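PDB 3VF1: 11R-lipoxygenase from Gersemia fruticosa, which probably inserts molecular oxygen into polyunsaturated fatty acids with 11R specificity, as a calcium-dependent dioxygenase with a non-heme iron. Local coordinates for residues Thr155-Glu160 against Leu411-Pro416; Lys463-Val468 against Asn537-Gly542; Asp529-Leu534 against Lys549-Phe554. All blocks are in the same frame, centred on the assembly; numbering follows the deposited sequence.

Interactions 2 and 3 share helix 525-538: residues 529-534 pack against the chain that returns after it, and the residues that follow its C-terminal end meet 463-468. Interaction 1 lies farther off, its centre about 17 Å from that of interaction 3, and joins helix 148-164 to the turn after helix 369-410; Leu411 and Trp530 touch to link the two. Chemistry differs with place. Interaction 1 is buried yet polar, built on a carboxylate; interaction 2, partly buried, rests on a single tyrosine hydroxyl and lies nearest the iron; interaction 3 is mainly apolar, with Ile531 in a buried centre and lysine and arginine at a watered margin.

Interaction 1: residues Thr155-Glu160 against Leu411-Pro416; sequences TKEVSE and LPSVHP
Val158 lays its CG2 methyl over the peptide link between Leu411 and Pro412, reaching Pro412 N at 3.6 Å and the proline ring at CD at 3.8 Å. One residue earlier on the same helix, Glu157 reaches past the proline to the next residue. Its CG stands opposite the backbone N (chi1 -170°) and the chain beyond is extended, which carries the carboxylate across Pro412 at about a right angle and up to Ser413. There the two oxygens divide the work. Glu157 OE2 receives the hydroxyl of Ser413 OG at 2.7 Å through its syn lone pair, while Glu157 OE1 takes the backbone N of Ser413 at 3.1 Å, from a position 36° out of the carboxylate plane. Pro412 CB lies beside the same oxygen, 3.1 Å from Glu157 OE1. Tyr134 OH from strand 130-134 adds a third bond, also to OE1; with this many donors the buried group is probably held as an anion. A leucine in place of Glu157 would probably leave the N and OG of Ser413, and the Tyr134 hydroxyl, without the carboxylate that accepts all three bonds. The turn that presents Ser413 is a type I beta turn from Pro412 to His415, closed by His415 N to Pro412 O at 2.9 Å. His415 is the N-cap of helix 416-425, its ND1 bonded to Val417 N. The contact thus joins helix 148-164 and, through Tyr134, the PLAT beta-sandwich to the turn between helices 369-410 and 416-425 of the catalytic domain, with Leu411 resting on Trp530 and Pro412 on Glu526 of helix 525-538.

Interaction 2: residues Lys463-Val468 against Asn537-Gly542; sequences KHYRSV and NGYPAG
Tyr465 OH gives its hydrogen to Pro540 O at 2.8 Å, the one hydrogen bond between 463-468 and 537-542. The donor meets the carbonyl at a C=O...O angle of 133° and is tilted 17° from its plane. Pro540 O in turn lies at the edge of the phenol ring, near the ring plane, 3.2 Å from Tyr465 CE2. With chi1 at -176° the ring swings away from its own backbone N and points out of helix 456-465, until the hydroxyl lodges at the Tyr539-Pro540 junction. There Tyr465 OH approaches Pro540 CD at 3.4 Å and Tyr539 CB at 3.8 Å; Pro540 N, though near, has no hydrogen to share. The motif on the tyrosine's own side is a type I beta turn from Tyr465 to Val468, closed by Val468 N to Tyr465 O at 3.0 Å. Lys548 ties turn and facing chain together: its NZ bonds to the carbonyls of Tyr465, Val468 and Ala541, and its charge makes a cation-pi contact with the Tyr465 ring. Gly542 passes Arg466 at a CA-CA distance of 5.3 Å, in a backbone conformation that calls for glycine. Arg466 turns its guanidinium away, to a salt bridge with Asp176. Tyr539 bonds through OH to Met399 O of helix 369-410, its side chain about 11 Å from that of the iron ligand His397.

Interaction 3: residues Asp529-Leu534 against Lys549-Phe554; sequences DWIRDL and KVPKSF
Val550 starts the contact, its CG1 methyl meeting Ile531 CD1 at 3.8 Å as the two side chains run past each other in opposite senses; Leu534 CB stands behind at 4.4 Å from the same Val550 methyl. Pro551 follows with its carbonyl: Pro551 O lies 3.4 Å from Ile531 CG1, while the ring touches the isoleucine more loosely. At Lys552 the chain passes over the outer side of the helix near Arg532. A water bonds to Lys552 O at 2.7 Å and continues, by a weak bond, to Arg532 NH1, a solvent bridge at the exposed margin. Ser553 offers only its backbone, CA against Ile531 CG2 at 3.8 Å, and its hydroxyl turns to Glu555. Phe554 then closes over the isoleucine. The trans first torsion of Ile531 (chi1 -167°) lays its CG1 branch over the ring face, a CH-pi contact with CG1 4.0 Å from the Phe554 centroid and 26° off the normal. Ile531 CD1 presses closely on Phe554 CZ, and Trp530 also meets the ring rim to rim, CZ3 to Phe554 CE2 at 3.9 Å, without stacking. The returning chain thus lies along helix 525-538 before entering helix 557-579, where Phe563 backs Ile531 and Leu534 and Leu560 touches Phe554, while Trp530 reaches Ser407 of helix 369-410.

Interaction 1: residues Thr155-Glu160 against Leu411-Pro416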
ATOM      1  N   THR A 155      26.755 -15.002   0.337  1.00 46.29           N
ATOM      2  CA  THR A 155      27.567 -13.797   0.433  1.00 44.43           C
ATOM      3  C   THR A 155      27.730 -13.166  -0.946  1.00 48.68           C
ATOM      4  O   THR A 155      27.744 -11.943  -1.087  1.00 47.73           O
ATOM      5  CB  THR A 155      28.956 -14.101   1.017  1.00 44.34           C
ATOM      6  OG1 THR A 155      28.815 -14.703   2.311  1.00 47.00           O
ATOM      7  CG2 THR A 155      29.778 -12.828   1.143  1.00 48.40           C
ATOM      8  N   LYS A 156      27.848 -14.013  -1.962  1.00 49.14           N
ATOM      9  CA  LYS A 156      28.000 -13.554  -3.336  1.00 50.45           C
ATOM     10  C   LYS A 156      26.683 -13.003  -3.874  1.00 49.93           C
ATOM     11  O   LYS A 156      26.657 -11.966  -4.536  1.00 51.15           O
ATOM     12  CB  LYS A 156      28.486 -14.703  -4.222  1.00 56.49           C
ATOM     13  CG  LYS A 156      28.517 -14.381  -5.708  1.00 67.57           C
ATOM     14  CD  LYS A 156      29.000 -15.575  -6.517  1.00 76.36           C
ATOM     15  CE  LYS A 156      28.837 -15.344  -8.012  1.00 78.07           C
ATOM     16  NZ  LYS A 156      29.612 -14.167  -8.496  1.00 77.62           N
ATOM     17  N   GLU A 157      25.592 -13.706  -3.586  1.00 49.93           N
ATOM     18  CA  GLU A 157      24.269 -13.295  -4.036  1.00 47.43           C
ATOM     19  C   GLU A 157      23.969 -11.872  -3.577  1.00 47.76           C
ATOM     20  O   GLU A 157      23.654 -10.997  -4.385  1.00 45.05           O
ATOM     21  CB  GLU A 157      23.210 -14.249  -3.486  1.00 45.59           C
ATOM     22  CG  GLU A 157      21.825 -14.059  -4.081  1.00 45.06           C
ATOM     23  CD  GLU A 157      20.770 -14.890  -3.373  1.00 45.29           C
ATOM     24  OE1 GLU A 157      20.970 -15.211  -2.182  1.00 43.09           O
ATOM     25  OE2 GLU A 157      19.743 -15.224  -4.002  1.00 45.27           O
ATOM     26  N   VAL A 158      24.073 -11.652  -2.270  1.00 44.45           N
ATOM     27  CA  VAL A 158      23.821 -10.342  -1.684  1.00 39.69           C
ATOM     28  C   VAL A 158      24.768  -9.289  -2.251  1.00 45.24           C
ATOM     29  O   VAL A 158      24.378  -8.138  -2.455  1.00 48.82           O
ATOM     30  CB  VAL A 158      23.974 -10.386  -0.152  1.00 40.21           C
ATOM     31  CG1 VAL A 158      23.972  -8.980   0.432  1.00 38.79           C
ATOM     32  CG2 VAL A 158      22.866 -11.228   0.465  1.00 37.59           C
ATOM     33  N   SER A 159      26.012  -9.683  -2.501  1.00 48.91           N
ATOM     34  CA  SER A 159      27.011  -8.765  -3.037  1.00 47.50           C
ATOM     35  C   SER A 159      26.640  -8.332  -4.451  1.00 47.54           C
ATOM     36  O   SER A 159      26.796  -7.166  -4.817  1.00 48.66           O
ATOM     37  CB  SER A 159      28.392  -9.422  -3.031  1.00 48.47           C
ATOM     38  OG  SER A 159      29.373  -8.547  -3.559  1.00 58.90           O
ATOM     39  N   GLU A 160      26.146  -9.277  -5.243  1.00 46.77           N
ATOM     40  CA  GLU A 160      25.712  -8.989  -6.603  1.00 48.68           C
ATOM     41  C   GLU A 160      24.498  -8.065  -6.601  1.00 49.43           C
ATOM     42  O   GLU A 160      24.430  -7.113  -7.378  1.00 49.32           O
ATOM     43  CB  GLU A 160      25.370 -10.286  -7.339  1.00 50.05           C
ATOM     44  CG  GLU A 160      26.578 -11.149  -7.673  1.00 59.34           C
ATOM     45  CD  GLU A 160      26.190 -12.472  -8.306  1.00 74.68           C
ATOM     46  OE1 GLU A 160      25.043 -12.923  -8.090  1.00 72.79           O
ATOM     47  OE2 GLU A 160      27.028 -13.060  -9.023  1.00 79.51           O
ATOM     48  N   LEU A 411      19.665  -9.284   2.262  1.00 36.58           N
ATOM     49  CA  LEU A 411      19.161 -10.630   2.513  1.00 35.08           C
ATOM     50  C   LEU A 411      19.297 -11.531   1.290  1.00 37.85           C
ATOM     51  O   LEU A 411      18.940 -11.136   0.180  1.00 39.55           O
ATOM     52  CB  LEU A 411      17.692 -10.581   2.937  1.00 33.85           C
ATOM     53  CG  LEU A 411      17.369  -9.782   4.199  1.00 36.41           C
ATOM     54  CD1 LEU A 411      15.875  -9.832   4.475  1.00 34.18           C
ATOM     55  CD2 LEU A 411      18.155 -10.302   5.391  1.00 32.13           C
ATOM     56  N   PRO A 412      19.823 -12.749   1.492  1.00 37.04           N
ATOM     57  CA  PRO A 412      19.838 -13.763   0.435  1.00 32.57           C
ATOM     58  C   PRO A 412      18.500 -14.490   0.376  1.00 35.64           C
ATOM     59  O   PRO A 412      17.803 -14.564   1.389  1.00 35.38           O
ATOM     60  CB  PRO A 412      20.947 -14.711   0.885  1.00 39.28           C
ATOM     61  CG  PRO A 412      20.917 -14.627   2.371  1.00 38.56           C
ATOM     62  CD  PRO A 412      20.522 -13.212   2.705  1.00 36.22           C
ATOM     63  N   SER A 413      18.152 -15.023  -0.791  1.00 35.95           N
ATOM     64  CA  SER A 413      16.845 -15.644  -0.990  1.00 33.24           C
ATOM     65  C   SER A 413      16.649 -16.925  -0.173  1.00 33.83           C
ATOM     66  O   SER A 413      15.568 -17.515  -0.195  1.00 33.07           O
ATOM     67  CB  SER A 413      16.621 -15.935  -2.478  1.00 37.83           C
ATOM     68  OG  SER A 413      17.676 -16.713  -3.011  1.00 42.60           O
ATOM     69  N   VAL A 414      17.688 -17.356   0.538  1.00 32.67           N
ATOM     70  CA  VAL A 414      17.593 -18.545   1.383  1.00 33.68           C
ATOM     71  C   VAL A 414      17.181 -18.172   2.809  1.00 31.00           C
ATOM     72  O   VAL A 414      16.859 -19.038   3.621  1.00 29.22           O
ATOM     73  CB  VAL A 414      18.932 -19.322   1.412  1.00 36.67           C
ATOM     74  CG1 VAL A 414      19.984 -18.560   2.210  1.00 35.29           C
ATOM     75  CG2 VAL A 414      18.730 -20.721   1.983  1.00 31.81           C
ATOM     76  N   HIS A 415      17.184 -16.877   3.102  1.00 31.86           N
ATOM     77  CA  HIS A 415      16.823 -16.379   4.425  1.00 31.94           C
ATOM     78  C   HIS A 415      15.303 -16.420   4.618  1.00 35.50           C
ATOM     79  O   HIS A 415      14.551 -16.034   3.723  1.00 35.11           O
ATOM     80  CB  HIS A 415      17.332 -14.946   4.584  1.00 31.13           C
ATOM     81  CG  HIS A 415      17.397 -14.477   6.004  1.00 36.15           C
ATOM     82  ND1 HIS A 415      16.298 -14.456   6.834  1.00 36.65           N
ATOM     83  CD2 HIS A 415      18.429 -13.995   6.736  1.00 36.54           C
ATOM     84  CE1 HIS A 415      16.650 -13.990   8.018  1.00 37.84           C
ATOM     85  NE2 HIS A 415      17.938 -13.701   7.986  1.00 37.02           N
ATOM     86  N   PRO A 416      14.844 -16.893   5.790  1.00 34.12           N
ATOM     87  CA  PRO A 416      13.405 -17.035   6.055  1.00 33.85           C
ATOM     88  C   PRO A 416      12.624 -15.720   5.993  1.00 33.03           C
ATOM     89  O   PRO A 416      11.480 -15.715   5.547  1.00 35.69           O
ATOM     90  CB  PRO A 416      13.362 -17.617   7.474  1.00 31.38           C
ATOM     91  CG  PRO A 416      14.693 -17.305   8.067  1.00 34.36           C
ATOM     92  CD  PRO A 416      15.654 -17.361   6.926  1.00 35.93           C
TER

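Interaction 2: residues Lys463-Val468 against Asn537-Gly542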
ATOM      1  N   LYS A 463       6.337  17.613   4.997  1.00 32.36           N
ATOM      2  CA  LYS A 463       5.971  18.196   6.280  1.00 33.05           C
ATOM      3  C   LYS A 463       5.556  17.120   7.278  1.00 32.02           C
ATOM      4  O   LYS A 463       5.861  17.218   8.467  1.00 33.24           O
ATOM      5  CB  LYS A 463       4.844  19.214   6.103  1.00 32.00           C
ATOM      6  CG  LYS A 463       4.563  20.035   7.350  1.00 35.76           C
ATOM      7  CD  LYS A 463       3.555  21.139   7.079  1.00 36.19           C
ATOM      8  CE  LYS A 463       3.314  21.983   8.320  1.00 32.61           C
ATOM      9  NZ  LYS A 463       2.281  23.029   8.096  1.00 38.16           N
ATOM     10  N   HIS A 464       4.863  16.091   6.796  1.00 28.59           N
ATOM     11  CA  HIS A 464       4.455  14.990   7.658  1.00 32.28           C
ATOM     12  C   HIS A 464       5.644  14.106   8.011  1.00 31.46           C
ATOM     13  O   HIS A 464       5.762  13.638   9.144  1.00 32.61           O
ATOM     14  CB  HIS A 464       3.371  14.139   6.992  1.00 30.41           C
ATOM     15  CG  HIS A 464       2.884  13.012   7.851  1.00 27.00           C
ATOM     16  ND1 HIS A 464       1.902  13.174   8.805  1.00 28.72           N
ATOM     17  CD2 HIS A 464       3.259  11.713   7.915  1.00 29.90           C
ATOM     18  CE1 HIS A 464       1.687  12.021   9.412  1.00 26.86           C
ATOM     19  NE2 HIS A 464       2.497  11.117   8.891  1.00 27.46           N
ATOM     20  N   TYR A 465       6.520  13.877   7.038  1.00 30.16           N
ATOM     21  CA  TYR A 465       7.670  13.006   7.242  1.00 31.00           C
ATOM     22  C   TYR A 465       8.600  13.558   8.316  1.00 29.08           C
ATOM     23  O   TYR A 465       9.091  12.816   9.161  1.00 32.32           O
ATOM     24  CB  TYR A 465       8.445  12.812   5.937  1.00 31.10           C
ATOM     25  CG  TYR A 465       9.596  11.841   6.072  1.00 34.58           C
ATOM     26  CD1 TYR A 465       9.380  10.469   6.043  1.00 34.09           C
ATOM     27  CD2 TYR A 465      10.897  12.294   6.237  1.00 34.03           C
ATOM     28  CE1 TYR A 465      10.427   9.578   6.172  1.00 33.61           C
ATOM     29  CE2 TYR A 465      11.950  11.411   6.366  1.00 31.25           C
ATOM     30  CZ  TYR A 465      11.708  10.055   6.332  1.00 33.98           C
ATOM     31  OH  TYR A 465      12.754   9.172   6.460  1.00 38.00           O
ATOM     32  N   ARG A 466       8.839  14.864   8.283  1.00 30.52           N
ATOM     33  CA  ARG A 466       9.721  15.502   9.256  1.00 32.93           C
ATOM     34  C   ARG A 466       9.358  15.150  10.696  1.00 36.28           C
ATOM     35  O   ARG A 466      10.217  15.171  11.575  1.00 39.94           O
ATOM     36  CB  ARG A 466       9.706  17.022   9.085  1.00 35.73           C
ATOM     37  CG  ARG A 466      10.586  17.528   7.956  1.00 40.22           C
ATOM     38  CD  ARG A 466      10.867  19.017   8.090  1.00 42.21           C
ATOM     39  NE  ARG A 466       9.680  19.839   7.866  1.00 41.64           N
ATOM     40  CZ  ARG A 466       9.253  20.232   6.668  1.00 43.95           C
ATOM     41  NH1 ARG A 466       9.904  19.873   5.568  1.00 43.48           N
ATOM     42  NH2 ARG A 466       8.165  20.984   6.568  1.00 37.65           N
ATOM     43  N   SER A 467       8.090  14.825  10.937  1.00 31.98           N
ATOM     44  CA  SER A 467       7.616  14.566  12.293  1.00 33.37           C
ATOM     45  C   SER A 467       7.193  13.116  12.525  1.00 34.38           C
ATOM     46  O   SER A 467       6.838  12.745  13.644  1.00 33.39           O
ATOM     47  CB  SER A 467       6.437  15.487  12.617  1.00 33.80           C
ATOM     48  OG  SER A 467       6.836  16.846  12.642  1.00 39.16           O
ATOM     49  N   VAL A 468       7.231  12.297  11.481  1.00 29.12           N
ATOM     50  CA  VAL A 468       6.730  10.931  11.592  1.00 32.16           C
ATOM     51  C   VAL A 468       7.717  10.007  12.296  1.00 32.29           C
ATOM     52  O   VAL A 468       8.929  10.130  12.129  1.00 30.78           O
ATOM     53  CB  VAL A 468       6.396  10.329  10.208  1.00 31.31           C
ATOM     54  CG1 VAL A 468       7.669   9.952   9.457  1.00 30.01           C
ATOM     55  CG2 VAL A 468       5.499   9.113  10.366  1.00 29.83           C
ATOM     56  N   ASN A 537      19.758   4.585   5.853  1.00 34.41           N
ATOM     57  CA  ASN A 537      19.399   5.084   4.528  1.00 37.54           C
ATOM     58  C   ASN A 537      17.903   5.014   4.227  1.00 38.68           C
ATOM     59  O   ASN A 537      17.383   5.822   3.459  1.00 36.29           O
ATOM     60  CB  ASN A 537      20.174   4.318   3.455  1.00 38.86           C
ATOM     61  CG  ASN A 537      21.675   4.390   3.659  1.00 43.15           C
ATOM     62  OD1 ASN A 537      22.305   5.407   3.363  1.00 39.05           O
ATOM     63  ND2 ASN A 537      22.258   3.309   4.164  1.00 37.54           N
ATOM     64  N   GLY A 538      17.216   4.047   4.826  1.00 36.78           N
ATOM     65  CA  GLY A 538      15.802   3.851   4.569  1.00 34.53           C
ATOM     66  C   GLY A 538      14.929   4.963   5.121  1.00 36.66           C
ATOM     67  O   GLY A 538      13.950   5.365   4.486  1.00 32.97           O
ATOM     68  N   TYR A 539      15.277   5.463   6.302  1.00 32.71           N
ATOM     69  CA  TYR A 539      14.452   6.453   6.979  1.00 33.04           C
ATOM     70  C   TYR A 539      15.289   7.537   7.643  1.00 35.32           C
ATOM     71  O   TYR A 539      15.379   7.591   8.869  1.00 38.63           O
ATOM     72  CB  TYR A 539      13.568   5.766   8.022  1.00 32.13           C
ATOM     73  CG  TYR A 539      12.708   4.667   7.441  1.00 32.16           C
ATOM     74  CD1 TYR A 539      11.506   4.961   6.813  1.00 31.54           C
ATOM     75  CD2 TYR A 539      13.103   3.340   7.512  1.00 30.19           C
ATOM     76  CE1 TYR A 539      10.717   3.962   6.276  1.00 29.41           C
ATOM     77  CE2 TYR A 539      12.321   2.332   6.978  1.00 31.15           C
ATOM     78  CZ  TYR A 539      11.129   2.650   6.361  1.00 31.03           C
ATOM     79  OH  TYR A 539      10.348   1.649   5.827  1.00 28.94           O
ATOM     80  N   PRO A 540      15.904   8.410   6.832  1.00 36.29           N
ATOM     81  CA  PRO A 540      16.675   9.536   7.370  1.00 38.93           C
ATOM     82  C   PRO A 540      15.812  10.421   8.265  1.00 39.91           C
ATOM     83  O   PRO A 540      14.631  10.613   7.979  1.00 41.64           O
ATOM     84  CB  PRO A 540      17.129  10.292   6.115  1.00 36.29           C
ATOM     85  CG  PRO A 540      16.228   9.822   5.021  1.00 40.84           C
ATOM     86  CD  PRO A 540      15.868   8.416   5.360  1.00 34.80           C
ATOM     87  N   ALA A 541      16.401  10.945   9.336  1.00 41.17           N
ATOM     88  CA  ALA A 541      15.653  11.683  10.348  1.00 38.77           C
ATOM     89  C   ALA A 541      14.872  12.857   9.762  1.00 37.55           C
ATOM     90  O   ALA A 541      13.766  13.157  10.210  1.00 34.76           O
ATOM     91  CB  ALA A 541      16.592  12.170  11.438  1.00 40.21           C
ATOM     92  N   GLY A 542      15.451  13.518   8.765  1.00 33.64           N
ATOM     93  CA  GLY A 542      14.831  14.688   8.171  1.00 34.50           C
ATOM     94  C   GLY A 542      15.420  15.972   8.724  1.00 38.24           C
ATOM     95  O   GLY A 542      16.291  15.937   9.594  1.00 40.57           O
TER

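Interaction 3: residues Asp529-Leu534 against Lys549-Phe554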
ATOM      1  N   ASP A 529      22.174  -6.449   9.148  1.00 38.58           N
ATOM      2  CA  ASP A 529      22.522  -5.613   8.006  1.00 40.50           C
ATOM      3  C   ASP A 529      21.254  -4.984   7.446  1.00 36.58           C
ATOM      4  O   ASP A 529      21.234  -3.810   7.079  1.00 36.43           O
ATOM      5  CB  ASP A 529      23.213  -6.440   6.917  1.00 40.25           C
ATOM      6  CG  ASP A 529      24.570  -6.962   7.350  1.00 45.78           C
ATOM      7  OD1 ASP A 529      25.207  -6.321   8.212  1.00 45.55           O
ATOM      8  OD2 ASP A 529      25.000  -8.009   6.824  1.00 41.61           O
ATOM      9  N   TRP A 530      20.196  -5.785   7.390  1.00 34.73           N
ATOM     10  CA  TRP A 530      18.907  -5.339   6.882  1.00 36.89           C
ATOM     11  C   TRP A 530      18.383  -4.142   7.668  1.00 36.64           C
ATOM     12  O   TRP A 530      18.102  -3.089   7.095  1.00 34.67           O
ATOM     13  CB  TRP A 530      17.900  -6.490   6.945  1.00 34.36           C
ATOM     14  CG  TRP A 530      16.566  -6.159   6.361  1.00 37.02           C
ATOM     15  CD1 TRP A 530      16.289  -5.894   5.054  1.00 37.89           C
ATOM     16  CD2 TRP A 530      15.319  -6.068   7.061  1.00 37.06           C
ATOM     17  NE1 TRP A 530      14.950  -5.642   4.894  1.00 36.97           N
ATOM     18  CE2 TRP A 530      14.331  -5.743   6.113  1.00 36.69           C
ATOM     19  CE3 TRP A 530      14.941  -6.231   8.398  1.00 37.87           C
ATOM     20  CZ2 TRP A 530      12.992  -5.574   6.456  1.00 34.83           C
ATOM     21  CZ3 TRP A 530      13.611  -6.064   8.737  1.00 38.17           C
ATOM     22  CH2 TRP A 530      12.653  -5.738   7.771  1.00 35.92           C
ATOM     23  N   ILE A 531      18.257  -4.299   8.983  1.00 35.97           N
ATOM     24  CA  ILE A 531      17.675  -3.251   9.817  1.00 36.40           C
ATOM     25  C   ILE A 531      18.603  -2.045   9.941  1.00 37.09           C
ATOM     26  O   ILE A 531      18.142  -0.918  10.109  1.00 38.56           O
ATOM     27  CB  ILE A 531      17.315  -3.773  11.227  1.00 36.29           C
ATOM     28  CG1 ILE A 531      16.434  -2.760  11.964  1.00 42.08           C
ATOM     29  CG2 ILE A 531      18.573  -4.065  12.034  1.00 39.94           C
ATOM     30  CD1 ILE A 531      15.102  -2.491  11.289  1.00 35.80           C
ATOM     31  N   ARG A 532      19.907  -2.282   9.854  1.00 37.08           N
ATOM     32  CA  ARG A 532      20.876  -1.194   9.932  1.00 41.42           C
ATOM     33  C   ARG A 532      20.827  -0.334   8.671  1.00 38.58           C
ATOM     34  O   ARG A 532      21.020   0.881   8.728  1.00 37.38           O
ATOM     35  CB  ARG A 532      22.293  -1.736  10.138  1.00 42.36           C
ATOM     36  CG  ARG A 532      23.357  -0.645  10.151  1.00 47.48           C
ATOM     37  CD  ARG A 532      24.710  -1.147  10.645  1.00 50.74           C
ATOM     38  NE  ARG A 532      25.257  -2.214   9.808  1.00 53.25           N
ATOM     39  CZ  ARG A 532      25.237  -3.511  10.111  1.00 54.02           C
ATOM     40  NH1 ARG A 532      24.700  -3.945  11.247  1.00 49.29           N
ATOM     41  NH2 ARG A 532      25.763  -4.389   9.268  1.00 51.91           N
ATOM     42  N   ASP A 533      20.567  -0.969   7.535  1.00 34.56           N
ATOM     43  CA  ASP A 533      20.481  -0.251   6.269  1.00 35.51           C
ATOM     44  C   ASP A 533      19.223   0.615   6.235  1.00 37.39           C
ATOM     45  O   ASP A 533      19.215   1.695   5.643  1.00 38.75           O
ATOM     46  CB  ASP A 533      20.480  -1.237   5.100  1.00 37.45           C
ATOM     47  CG  ASP A 533      20.856  -0.583   3.785  1.00 40.03           C
ATOM     48  OD1 ASP A 533      21.335   0.570   3.808  1.00 40.24           O
ATOM     49  OD2 ASP A 533      20.685  -1.230   2.731  1.00 41.94           O
ATOM     50  N   LEU A 534      18.160   0.137   6.875  1.00 34.53           N
ATOM     51  CA  LEU A 534      16.916   0.893   6.972  1.00 36.53           C
ATOM     52  C   LEU A 534      17.086   2.104   7.881  1.00 37.00           C
ATOM     53  O   LEU A 534      16.642   3.206   7.553  1.00 35.14           O
ATOM     54  CB  LEU A 534      15.795   0.002   7.511  1.00 32.89           C
ATOM     55  CG  LEU A 534      15.333  -1.125   6.589  1.00 31.29           C
ATOM     56  CD1 LEU A 534      14.359  -2.043   7.310  1.00 34.31           C
ATOM     57  CD2 LEU A 534      14.705  -0.557   5.326  1.00 30.74           C
ATOM     58  N   LYS A 549      12.588   6.334  14.940  1.00 36.59           N
ATOM     59  CA  LYS A 549      12.428   5.214  15.866  1.00 34.28           C
ATOM     60  C   LYS A 549      12.490   3.857  15.166  1.00 37.15           C
ATOM     61  O   LYS A 549      11.804   2.912  15.558  1.00 36.04           O
ATOM     62  CB  LYS A 549      11.128   5.351  16.662  1.00 34.56           C
ATOM     63  CG  LYS A 549      11.122   6.544  17.597  1.00 39.00           C
ATOM     64  CD  LYS A 549       9.918   6.530  18.521  1.00 46.28           C
ATOM     65  CE  LYS A 549       9.919   7.734  19.448  1.00 46.65           C
ATOM     66  NZ  LYS A 549      11.128   7.780  20.322  1.00 49.14           N
ATOM     67  N   VAL A 550      13.316   3.769  14.130  1.00 36.48           N
ATOM     68  CA  VAL A 550      13.654   2.483  13.537  1.00 36.65           C
ATOM     69  C   VAL A 550      14.858   1.931  14.293  1.00 42.00           C
ATOM     70  O   VAL A 550      15.850   2.637  14.474  1.00 44.60           O
ATOM     71  CB  VAL A 550      14.005   2.618  12.048  1.00 39.81           C
ATOM     72  CG1 VAL A 550      14.389   1.263  11.468  1.00 37.53           C
ATOM     73  CG2 VAL A 550      12.839   3.221  11.282  1.00 35.96           C
ATOM     74  N   PRO A 551      14.778   0.671  14.749  1.00 40.45           N
ATOM     75  CA  PRO A 551      15.862   0.123  15.573  1.00 38.91           C
ATOM     76  C   PRO A 551      17.221   0.161  14.877  1.00 43.46           C
ATOM     77  O   PRO A 551      17.297   0.008  13.657  1.00 42.70           O
ATOM     78  CB  PRO A 551      15.432  -1.330  15.800  1.00 41.35           C
ATOM     79  CG  PRO A 551      13.961  -1.337  15.590  1.00 38.99           C
ATOM     80  CD  PRO A 551      13.698  -0.307  14.538  1.00 37.32           C
ATOM     81  N   LYS A 552      18.280   0.370  15.653  1.00 43.62           N
ATOM     82  CA  LYS A 552      19.639   0.288  15.132  1.00 46.82           C
ATOM     83  C   LYS A 552      20.021  -1.178  14.963  1.00 43.12           C
ATOM     84  O   LYS A 552      20.874  -1.521  14.145  1.00 42.21           O
ATOM     85  CB  LYS A 552      20.619   0.971  16.085  1.00 48.93           C
ATOM     86  CG  LYS A 552      20.359   2.453  16.291  1.00 51.89           C
ATOM     87  CD  LYS A 552      21.366   3.078  17.251  1.00 62.68           C
ATOM     88  CE  LYS A 552      21.362   2.386  18.607  1.00 74.51           C
ATOM     89  NZ  LYS A 552      22.406   1.323  18.723  1.00 71.98           N
ATOM     90  N   SER A 553      19.378  -2.038  15.747  1.00 41.50           N
ATOM     91  CA  SER A 553      19.603  -3.473  15.672  1.00 42.59           C
ATOM     92  C   SER A 553      18.442  -4.210  16.327  1.00 41.90           C
ATOM     93  O   SER A 553      17.700  -3.630  17.120  1.00 44.61           O
ATOM     94  CB  SER A 553      20.912  -3.845  16.370  1.00 47.00           C
ATOM     95  OG  SER A 553      20.874  -3.514  17.749  1.00 46.73           O
ATOM     96  N   PHE A 554      18.284  -5.486  15.990  1.00 36.84           N
ATOM     97  CA  PHE A 554      17.277  -6.326  16.623  1.00 40.32           C
ATOM     98  C   PHE A 554      17.918  -7.113  17.760  1.00 43.59           C
ATOM     99  O   PHE A 554      18.787  -7.952  17.529  1.00 44.31           O
ATOM    100  CB  PHE A 554      16.658  -7.281  15.600  1.00 39.55           C
ATOM    101  CG  PHE A 554      15.727  -6.611  14.628  1.00 39.43           C
ATOM    102  CD1 PHE A 554      14.727  -5.763  15.077  1.00 40.83           C
ATOM    103  CD2 PHE A 554      15.856  -6.824  13.266  1.00 39.14           C
ATOM    104  CE1 PHE A 554      13.869  -5.146  14.185  1.00 37.92           C
ATOM    105  CE2 PHE A 554      15.002  -6.207  12.368  1.00 39.32           C
ATOM    106  CZ  PHE A 554      14.008  -5.368  12.829  1.00 37.11           C
TER
HETATM  107  O   HOH W   1      22.467  -3.532  13.311  1.00 46.23           O